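Local coordinates for protein serpin-ZX (PDB 3LE2) that inhibits the cysteine proteases metacaspase-9 and RD21A, trapping metacaspase-9 covalently after cleavage of its reactive center loop, and so restrains programmed cell death in plants, at residues 40-45 / 118-123. Numbering follows the deposited sequence.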
ATOM      1  N   ILE A  40       5.386  -1.515   4.548  1.00 24.84           N
ATOM      2  CA  ILE A  40       5.887  -2.812   4.970  1.00 30.14           C
ATOM      3  C   ILE A  40       7.402  -2.818   4.813  1.00 30.41           C
ATOM      4  O   ILE A  40       8.134  -3.274   5.696  1.00 33.52           O
ATOM      5  CB  ILE A  40       5.314  -3.957   4.114  1.00 37.96           C
ATOM      6  CG1 ILE A  40       3.788  -4.016   4.227  1.00 30.36           C
ATOM      7  CG2 ILE A  40       5.933  -5.291   4.543  1.00 22.73           C
ATOM      8  CD1 ILE A  40       3.331  -4.440   5.579  1.00 25.87           C
ATOM      9  N   ASN A  41       7.863  -2.320   3.670  1.00 27.82           N
ATOM     10  CA  ASN A  41       9.290  -2.332   3.342  1.00 30.00           C
ATOM     11  C   ASN A  41      10.086  -1.383   4.224  1.00 30.54           C
ATOM     12  O   ASN A  41      11.269  -1.620   4.483  1.00 30.15           O
ATOM     13  CB  ASN A  41       9.520  -2.043   1.849  1.00 27.58           C
ATOM     14  CG  ASN A  41       9.089  -3.208   0.965  1.00 34.71           C
ATOM     15  OD1 ASN A  41       8.777  -4.292   1.465  1.00 37.64           O
ATOM     16  ND2 ASN A  41       9.080  -2.998  -0.341  1.00 32.51           N
ATOM     17  N   VAL A  42       9.422  -0.324   4.695  1.00 30.19           N
ATOM     18  CA  VAL A  42       9.992   0.564   5.717  1.00 33.63           C
ATOM     19  C   VAL A  42      10.253  -0.179   7.038  1.00 35.04           C
ATOM     20  O   VAL A  42      11.291   0.005   7.667  1.00 34.45           O
ATOM     21  CB  VAL A  42       9.080   1.762   6.000  1.00 33.66           C
ATOM     22  CG1 VAL A  42       9.433   2.387   7.350  1.00 38.80           C
ATOM     23  CG2 VAL A  42       9.168   2.791   4.880  1.00 29.51           C
ATOM     24  N   VAL A  43       9.313  -1.025   7.450  1.00 33.42           N
ATOM     25  CA  VAL A  43       9.524  -1.856   8.634  1.00 37.07           C
ATOM     26  C   VAL A  43      10.681  -2.850   8.448  1.00 35.64           C
ATOM     27  O   VAL A  43      11.550  -2.980   9.320  1.00 28.96           O
ATOM     28  CB  VAL A  43       8.251  -2.631   9.032  1.00 30.59           C
ATOM     29  CG1 VAL A  43       8.533  -3.497  10.242  1.00 24.06           C
ATOM     30  CG2 VAL A  43       7.122  -1.669   9.335  1.00 33.29           C
ATOM     31  N   LEU A  44      10.679  -3.551   7.314  1.00 34.02           N
ATOM     32  CA  LEU A  44      11.726  -4.526   7.012  1.00 33.66           C
ATOM     33  C   LEU A  44      13.112  -3.871   6.952  1.00 30.83           C
ATOM     34  O   LEU A  44      14.099  -4.469   7.383  1.00 32.47           O
ATOM     35  CB  LEU A  44      11.413  -5.300   5.730  1.00 28.94           C
ATOM     36  CG  LEU A  44      10.162  -6.182   5.807  1.00 33.08           C
ATOM     37  CD1 LEU A  44       9.805  -6.758   4.442  1.00 26.05           C
ATOM     38  CD2 LEU A  44      10.334  -7.310   6.831  1.00 29.32           C
ATOM     39  N   SER A  45      13.176  -2.637   6.449  1.00 35.00           N
ATOM     40  CA  SER A  45      14.421  -1.854   6.478  1.00 35.20           C
ATOM     41  C   SER A  45      14.881  -1.559   7.918  1.00 42.91           C
ATOM     42  O   SER A  45      16.066  -1.655   8.233  1.00 38.39           O
ATOM     43  CB  SER A  45      14.257  -0.543   5.711  1.00 29.61           C
ATOM     44  OG  SER A  45      13.911  -0.774   4.355  1.00 36.38           O
ATOM     45  N   ASP A 118      15.982   9.200  13.050  1.00 63.87           N
ATOM     46  CA  ASP A 118      16.562  10.048  12.004  1.00 60.40           C
ATOM     47  C   ASP A 118      16.225   9.623  10.570  1.00 60.67           C
ATOM     48  O   ASP A 118      15.709  10.416   9.771  1.00 54.31           O
ATOM     49  CB  ASP A 118      18.083  10.113  12.166  1.00 67.83           C
ATOM     50  CG  ASP A 118      18.504  10.764  13.469  1.00 76.68           C
ATOM     51  OD1 ASP A 118      17.866  11.763  13.884  1.00 78.39           O
ATOM     52  OD2 ASP A 118      19.486  10.279  14.073  1.00 78.12           O
ATOM     53  N   SER A 119      16.543   8.381  10.233  1.00 50.98           N
ATOM     54  CA  SER A 119      16.278   7.902   8.881  1.00 55.32           C
ATOM     55  C   SER A 119      14.805   7.534   8.683  1.00 56.28           C
ATOM     56  O   SER A 119      14.324   7.471   7.555  1.00 56.86           O
ATOM     57  CB  SER A 119      17.170   6.701   8.547  1.00 58.06           C
ATOM     58  OG  SER A 119      18.550   7.037   8.601  1.00 57.86           O
ATOM     59  N   TYR A 120      14.085   7.312   9.777  1.00 56.70           N
ATOM     60  CA  TYR A 120      12.774   6.681   9.681  1.00 49.41           C
ATOM     61  C   TYR A 120      11.646   7.456  10.344  1.00 48.16           C
ATOM     62  O   TYR A 120      10.474   7.188  10.077  1.00 51.05           O
ATOM     63  CB  TYR A 120      12.836   5.253  10.233  1.00 44.63           C
ATOM     64  CG  TYR A 120      13.705   4.336   9.410  1.00 43.16           C
ATOM     65  CD1 TYR A 120      13.238   3.785   8.232  1.00 43.17           C
ATOM     66  CD2 TYR A 120      14.996   4.031   9.807  1.00 42.74           C
ATOM     67  CE1 TYR A 120      14.028   2.952   7.473  1.00 42.38           C
ATOM     68  CE2 TYR A 120      15.786   3.201   9.066  1.00 34.83           C
ATOM     69  CZ  TYR A 120      15.303   2.667   7.892  1.00 42.96           C
ATOM     70  OH  TYR A 120      16.094   1.840   7.129  1.00 40.77           O
ATOM     71  N   LYS A 121      11.996   8.414  11.198  1.00 49.16           N
ATOM     72  CA  LYS A 121      10.995   9.170  11.943  1.00 50.24           C
ATOM     73  C   LYS A 121      10.062   8.205  12.667  1.00 52.91           C
ATOM     74  O   LYS A 121       8.838   8.353  12.648  1.00 63.43           O
ATOM     75  CB  LYS A 121      10.224  10.101  11.009  1.00 48.99           C
ATOM     76  CG  LYS A 121      11.139  11.105  10.320  1.00 63.86           C
ATOM     77  CD  LYS A 121      10.391  12.030   9.380  1.00 72.61           C
ATOM     78  CE  LYS A 121      11.289  12.458   8.221  1.00 78.40           C
ATOM     79  NZ  LYS A 121      12.694  12.713   8.663  1.00 88.14           N
ATOM     80  N   ALA A 122      10.672   7.219  13.313  1.00 39.69           N
ATOM     81  CA  ALA A 122       9.959   6.099  13.897  1.00 42.73           C
ATOM     82  C   ALA A 122      10.201   6.064  15.395  1.00 42.14           C
ATOM     83  O   ALA A 122      11.330   6.220  15.849  1.00 45.40           O
ATOM     84  CB  ALA A 122      10.421   4.791  13.249  1.00 43.55           C
ATOM     85  N   ALA A 123       9.134   5.880  16.159  1.00 41.82           N
ATOM     86  CA  ALA A 123       9.234   5.821  17.610  1.00 38.86           C
ATOM     87  C   ALA A 123       9.780   4.472  18.029  1.00 38.43           C
ATOM     88  O   ALA A 123       9.641   3.494  17.313  1.00 42.62           O
ATOM     89  CB  ALA A 123       7.869   6.041  18.236  1.00 33.76           C
TER
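Tyr120 reaches from the loop after helix 110-119 across to helix 37-49, bringing ring carbons CD1 and CE1 and the hydroxyl up obliquely against Val42 and Ser45. The tight part is at the phenol end, where Tyr120 OH lies 3.3 Å from Ser45 CB and the same methylene carbon stands 3.9 Å from Tyr120 CE1. A small serine suits this spot, because its short side chain lets the ring end come close to the helix. Its hydroxyl is turned back into its own helix: with OG beside the backbone N (chi1 -59°), Ser45 OG bonds to Asn41 O at 2.8 Å. That bond gives the buried hydroxyl a partner within its own helix; Asn41 O also accepts the backbone Ser45 N, from the opposite face of its plane. The phenol in turn has its hydrogen bond with Asn72, which should help fix where the ring points.

Toward the root of the ring the packing is looser. Val42 CG1, anti to the backbone N (chi1 161°), meets Tyr120 CD1 at 4.1 Å; valine suits the place because one methyl can meet the ring while the side chain also touches helix 68-83. The next loop residue, Lys121, is exposed, marking the solvent side.

The contact ties helix 37-49 to the loop between helix 110-119 and strand 123-127, away from the reactive bond; Ser75 of helix 68-83 touches both Val42 and Tyr120, Leu63 of helix 54-63 adjoins Ser45, and Asn98 of strand 93-103 meets Val42.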